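Local coordinates for STBB protein (Escherichia coli, PDB 2JD3) that probably binds the plasmid centromere parC as a ribbon-helix-helix dimer and links it to actin-like ParM filaments in plasmid segregation, at residues A[52-64]-A[72-84]. Residues are numbered along the deposited sequence; the frame is centred on the assembly and turned at random.
Sequences QLDPRLPVLLTAI and DQVVTLLSQTTGW
L77 packs as a knob into a hole formed by L57, L60, L61 and I64 on helix 56-64, which runs roughly antiparallel to helix 72-82 (axes approaching to 10.1 Å, 144° between directions). Its CG lies against L60 CB at 4.0 Å, CB faces L57 CD2, and CD2 points between L61 CD2 and I64 CG2. A turn further on, T81 splits its two branches: the methyl CG2 rests on L57 CG, while OG1 makes a weak and doubtful hydrogen bond to D54 OD2 (3.1 Å), an oxygen whose place is less sure. D54 precedes the turn leading into helix 56-64, and the same oxygen accepts from R56 N in a capping bond; its CG, anti to the backbone N (chi1 -173°), brings the carboxylate against T81. R56 NH1 closes a salt bridge to D54 OD1 (2.8 Å), with the oxygen in the guanidinium plane and T81 OG1 over one face. With an alanine at D54, R56 would probably lose its ion-pair mate and the T81 hydroxyl its carboxylate neighbour. At the far end, I64 CG2 meets Q73 NE2 at 3.8 Å, and a water bridges that nitrogen to I64 O. The two helices form a helical hairpin beyond the ribbon-helix-helix core: L57 and L61 also touch L50 of helix 33-53, while L53 and L78 pack on F69 and A71, respectively, of the second subunit.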
loop_
_atom_site.group_PDB
_atom_site.type_symbol
_atom_site.label_atom_id
_atom_site.label_comp_id
_atom_site.label_asym_id
_atom_site.label_seq_id
_atom_site.Cartn_x
_atom_site.Cartn_y
_atom_site.Cartn_z
ATOM N N GLN A 52 -7.860 -5.080 -0.718
ATOM C CA GLN A 52 -8.426 -6.415 -0.530
ATOM C C GLN A 52 -8.417 -6.845 0.933
ATOM O O GLN A 52 -9.225 -7.671 1.353
ATOM C CB GLN A 52 -7.658 -7.438 -1.376
ATOM C CG GLN A 52 -7.458 -7.012 -2.825
ATOM C CD GLN A 52 -6.702 -8.044 -3.649
ATOM O OE1 GLN A 52 -6.126 -7.721 -4.696
ATOM N NE2 GLN A 52 -6.706 -9.294 -3.188
ATOM N N LEU A 53 -7.495 -6.284 1.701
ATOM C CA LEU A 53 -7.382 -6.597 3.113
ATOM C C LEU A 53 -8.557 -5.951 3.834
ATOM O O LEU A 53 -9.107 -6.499 4.786
ATOM C CB LEU A 53 -6.071 -6.040 3.649
ATOM C CG LEU A 53 -5.045 -7.036 4.170
ATOM C CD1 LEU A 53 -5.030 -8.286 3.310
ATOM C CD2 LEU A 53 -3.683 -6.359 4.191
ATOM N N ASP A 54 -8.916 -4.765 3.362
ATOM C CA ASP A 54 -10.018 -3.980 3.896
ATOM C C ASP A 54 -10.075 -2.751 3.014
ATOM O O ASP A 54 -9.084 -2.044 2.862
ATOM C CB ASP A 54 -9.749 -3.549 5.333
ATOM C CG ASP A 54 -10.951 -2.868 5.967
ATOM O OD1 ASP A 54 -11.734 -3.552 6.660
ATOM O OD2 ASP A 54 -11.120 -1.650 5.757
ATOM N N PRO A 55 -11.235 -2.476 2.418
ATOM C CA PRO A 55 -11.347 -1.301 1.548
ATOM C C PRO A 55 -11.011 0.046 2.194
ATOM O O PRO A 55 -10.547 0.948 1.508
ATOM C CB PRO A 55 -12.786 -1.383 1.048
ATOM C CG PRO A 55 -13.500 -2.092 2.186
ATOM C CD PRO A 55 -12.524 -3.174 2.541
ATOM N N ARG A 56 -11.219 0.188 3.500
ATOM C CA ARG A 56 -10.915 1.460 4.157
ATOM C C ARG A 56 -9.419 1.781 4.193
ATOM O O ARG A 56 -9.041 2.961 4.214
ATOM C CB ARG A 56 -11.420 1.482 5.605
ATOM C CG ARG A 56 -12.889 1.293 5.801
ATOM C CD ARG A 56 -13.096 0.059 6.645
ATOM N NE ARG A 56 -13.253 0.332 8.068
ATOM C CZ ARG A 56 -13.051 -0.572 9.019
ATOM N NH1 ARG A 56 -12.671 -1.805 8.701
ATOM N NH2 ARG A 56 -13.243 -0.251 10.290
ATOM N N LEU A 57 -8.582 0.738 4.222
ATOM C CA LEU A 57 -7.130 0.897 4.299
ATOM C C LEU A 57 -6.484 1.853 3.307
ATOM O O LEU A 57 -5.779 2.770 3.715
ATOM C CB LEU A 57 -6.428 -0.456 4.199
ATOM C CG LEU A 57 -5.903 -1.076 5.494
ATOM C CD1 LEU A 57 -5.097 -2.304 5.148
ATOM C CD2 LEU A 57 -5.036 -0.086 6.259
ATOM N N PRO A 58 -6.695 1.654 1.993
ATOM C CA PRO A 58 -6.044 2.608 1.090
ATOM C C PRO A 58 -6.522 4.052 1.218
ATOM O O PRO A 58 -5.810 4.966 0.825
ATOM C CB PRO A 58 -6.264 2.004 -0.303
ATOM C CG PRO A 58 -7.454 1.146 -0.131
ATOM C CD PRO A 58 -7.294 0.542 1.242
ATOM N N VAL A 59 -7.710 4.289 1.761
ATOM C CA VAL A 59 -8.114 5.683 1.921
ATOM C C VAL A 59 -7.653 6.184 3.300
ATOM O O VAL A 59 -7.476 7.371 3.509
ATOM C CB VAL A 59 -9.661 5.899 1.656
ATOM C CG1 VAL A 59 -10.355 4.563 1.440
ATOM C CG2 VAL A 59 -10.296 6.705 2.770
ATOM N N LEU A 60 -7.418 5.276 4.233
ATOM C CA LEU A 60 -6.911 5.676 5.543
ATOM C C LEU A 60 -5.442 6.111 5.388
ATOM O O LEU A 60 -5.001 7.093 5.993
ATOM C CB LEU A 60 -6.974 4.500 6.528
ATOM C CG LEU A 60 -7.921 4.484 7.730
ATOM C CD1 LEU A 60 -8.948 5.579 7.628
ATOM C CD2 LEU A 60 -8.589 3.126 7.788
ATOM N N LEU A 61 -4.680 5.359 4.594
ATOM C CA LEU A 61 -3.274 5.685 4.384
ATOM C C LEU A 61 -3.171 6.974 3.614
ATOM O O LEU A 61 -2.340 7.819 3.932
ATOM C CB LEU A 61 -2.531 4.593 3.606
ATOM C CG LEU A 61 -2.202 3.233 4.229
ATOM C CD1 LEU A 61 -1.161 2.561 3.352
ATOM C CD2 LEU A 61 -1.648 3.379 5.617
ATOM N N THR A 62 -4.001 7.138 2.594
ATOM C CA THR A 62 -3.929 8.369 1.822
ATOM C C THR A 62 -4.192 9.537 2.747
ATOM O O THR A 62 -3.424 10.496 2.786
ATOM C CB THR A 62 -4.961 8.413 0.699
ATOM O OG1 THR A 62 -4.618 7.457 -0.302
ATOM C CG2 THR A 62 -4.993 9.783 0.078
ATOM N N ALA A 63 -5.277 9.434 3.506
ATOM C CA ALA A 63 -5.683 10.472 4.435
ATOM C C ALA A 63 -4.614 10.832 5.483
ATOM O O ALA A 63 -4.353 12.009 5.726
ATOM C CB ALA A 63 -6.981 10.051 5.116
ATOM N N ILE A 64 -3.984 9.834 6.090
ATOM C CA ILE A 64 -2.972 10.103 7.109
ATOM C C ILE A 64 -1.629 10.596 6.556
ATOM O O ILE A 64 -0.882 11.290 7.253
ATOM C CB ILE A 64 -2.714 8.841 7.975
ATOM C CG1 ILE A 64 -2.281 9.254 9.383
ATOM C CG2 ILE A 64 -1.624 7.986 7.354
ATOM C CD1 ILE A 64 -2.185 8.089 10.360
ATOM N N ASP A 72 5.232 2.263 11.441
ATOM C CA ASP A 72 4.396 2.219 12.628
ATOM C C ASP A 72 2.967 2.699 12.372
ATOM O O ASP A 72 2.017 2.157 12.935
ATOM C CB ASP A 72 5.043 3.048 13.741
ATOM C CG ASP A 72 4.484 2.719 15.114
ATOM O OD1 ASP A 72 4.739 1.600 15.627
ATOM O OD2 ASP A 72 3.783 3.585 15.680
ATOM N N GLN A 73 2.802 3.714 11.535
ATOM C CA GLN A 73 1.458 4.192 11.240
ATOM C C GLN A 73 0.714 3.148 10.420
ATOM O O GLN A 73 -0.485 2.936 10.610
ATOM C CB GLN A 73 1.496 5.502 10.462
ATOM C CG GLN A 73 1.794 6.725 11.295
ATOM C CD GLN A 73 1.671 8.000 10.494
ATOM O OE1 GLN A 73 1.533 9.089 11.050
ATOM N NE2 GLN A 73 1.720 7.873 9.174
ATOM N N VAL A 74 1.425 2.491 9.509
ATOM C CA VAL A 74 0.794 1.479 8.672
ATOM C C VAL A 74 0.334 0.312 9.521
ATOM O O VAL A 74 -0.779 -0.180 9.344
ATOM C CB VAL A 74 1.748 0.953 7.567
ATOM C CG1 VAL A 74 1.067 -0.140 6.768
ATOM C CG2 VAL A 74 2.152 2.086 6.645
ATOM N N VAL A 75 1.173 -0.125 10.454
ATOM C CA VAL A 75 0.801 -1.254 11.301
ATOM C C VAL A 75 -0.441 -0.914 12.115
ATOM O O VAL A 75 -1.329 -1.749 12.298
ATOM C CB VAL A 75 1.945 -1.655 12.265
ATOM C CG1 VAL A 75 1.544 -2.874 13.066
ATOM C CG2 VAL A 75 3.209 -1.950 11.485
ATOM N N THR A 76 -0.506 0.323 12.590
ATOM C CA THR A 76 -1.639 0.777 13.381
ATOM C C THR A 76 -2.940 0.756 12.582
ATOM O O THR A 76 -3.909 0.100 12.971
ATOM C CB THR A 76 -1.390 2.183 13.905
ATOM O OG1 THR A 76 -0.236 2.163 14.757
ATOM C CG2 THR A 76 -2.599 2.685 14.679
ATOM N N LEU A 77 -2.969 1.478 11.468
ATOM C CA LEU A 77 -4.158 1.494 10.627
ATOM C C LEU A 77 -4.530 0.052 10.278
ATOM O O LEU A 77 -5.701 -0.308 10.187
ATOM C CB LEU A 77 -3.875 2.288 9.357
ATOM C CG LEU A 77 -4.211 3.778 9.365
ATOM C CD1 LEU A 77 -4.140 4.351 10.758
ATOM C CD2 LEU A 77 -3.259 4.495 8.445
ATOM N N LEU A 78 -3.510 -0.775 10.099
ATOM C CA LEU A 78 -3.701 -2.173 9.759
ATOM C C LEU A 78 -4.487 -2.938 10.818
ATOM O O LEU A 78 -5.371 -3.738 10.503
ATOM C CB LEU A 78 -2.343 -2.830 9.583
ATOM C CG LEU A 78 -2.053 -3.379 8.201
ATOM C CD1 LEU A 78 -0.660 -3.962 8.216
ATOM C CD2 LEU A 78 -3.085 -4.429 7.816
ATOM N N SER A 79 -4.149 -2.707 12.083
ATOM C CA SER A 79 -4.820 -3.417 13.161
ATOM C C SER A 79 -6.190 -2.830 13.449
ATOM O O SER A 79 -7.142 -3.567 13.716
ATOM C CB SER A 79 -3.960 -3.400 14.423
ATOM O OG SER A 79 -3.693 -2.078 14.807
ATOM N N GLN A 80 -6.291 -1.506 13.389
ATOM C CA GLN A 80 -7.562 -0.838 13.637
ATOM C C GLN A 80 -8.544 -1.191 12.541
ATOM O O GLN A 80 -9.733 -0.967 12.664
ATOM C CB GLN A 80 -7.375 0.681 13.656
ATOM C CG GLN A 80 -6.780 1.221 14.938
ATOM C CD GLN A 80 -7.710 1.041 16.125
ATOM O OE1 GLN A 80 -7.338 1.317 17.266
ATOM N NE2 GLN A 80 -8.933 0.581 15.861
ATOM N N THR A 81 -8.040 -1.791 11.481
ATOM C CA THR A 81 -8.865 -2.093 10.336
ATOM C C THR A 81 -8.917 -3.572 9.955
ATOM O O THR A 81 -9.701 -3.971 9.105
ATOM C CB THR A 81 -8.323 -1.284 9.159
ATOM O OG1 THR A 81 -9.387 -0.941 8.277
ATOM C CG2 THR A 81 -7.278 -2.080 8.410
ATOM N N THR A 82 -8.087 -4.384 10.591
ATOM C CA THR A 82 -8.010 -5.801 10.271
ATOM C C THR A 82 -8.136 -6.685 11.498
ATOM O O THR A 82 -8.631 -7.808 11.422
ATOM C CB THR A 82 -6.670 -6.091 9.575
ATOM O OG1 THR A 82 -6.857 -6.051 8.159
ATOM C CG2 THR A 82 -6.116 -7.430 9.987
ATOM N N GLY A 83 -7.670 -6.165 12.627
ATOM C CA GLY A 83 -7.719 -6.910 13.862
ATOM C C GLY A 83 -6.344 -7.430 14.207
ATOM O O GLY A 83 -6.159 -8.037 15.259
ATOM N N TRP A 84 -5.374 -7.183 13.329
ATOM C CA TRP A 84 -4.010 -7.651 13.546
ATOM C C TRP A 84 -3.406 -7.138 14.849
ATOM O O TRP A 84 -3.530 -5.966 15.194
ATOM C CB TRP A 84 -3.101 -7.238 12.386
ATOM C CG TRP A 84 -1.734 -7.860 12.477
ATOM C CD1 TRP A 84 -1.357 -9.082 11.998
ATOM C CD2 TRP A 84 -0.600 -7.345 13.189
ATOM N NE1 TRP A 84 -0.063 -9.362 12.374
ATOM C CE2 TRP A 84 0.422 -8.313 13.106
ATOM C CE3 TRP A 84 -0.352 -6.162 13.893
ATOM C CZ2 TRP A 84 1.669 -8.136 13.702
ATOM C CZ3 TRP A 84 0.896 -5.987 14.488
ATOM C CH2 TRP A 84 1.888 -6.970 14.387
HETATM O O HOH W 1 1.540 10.312 8.443
#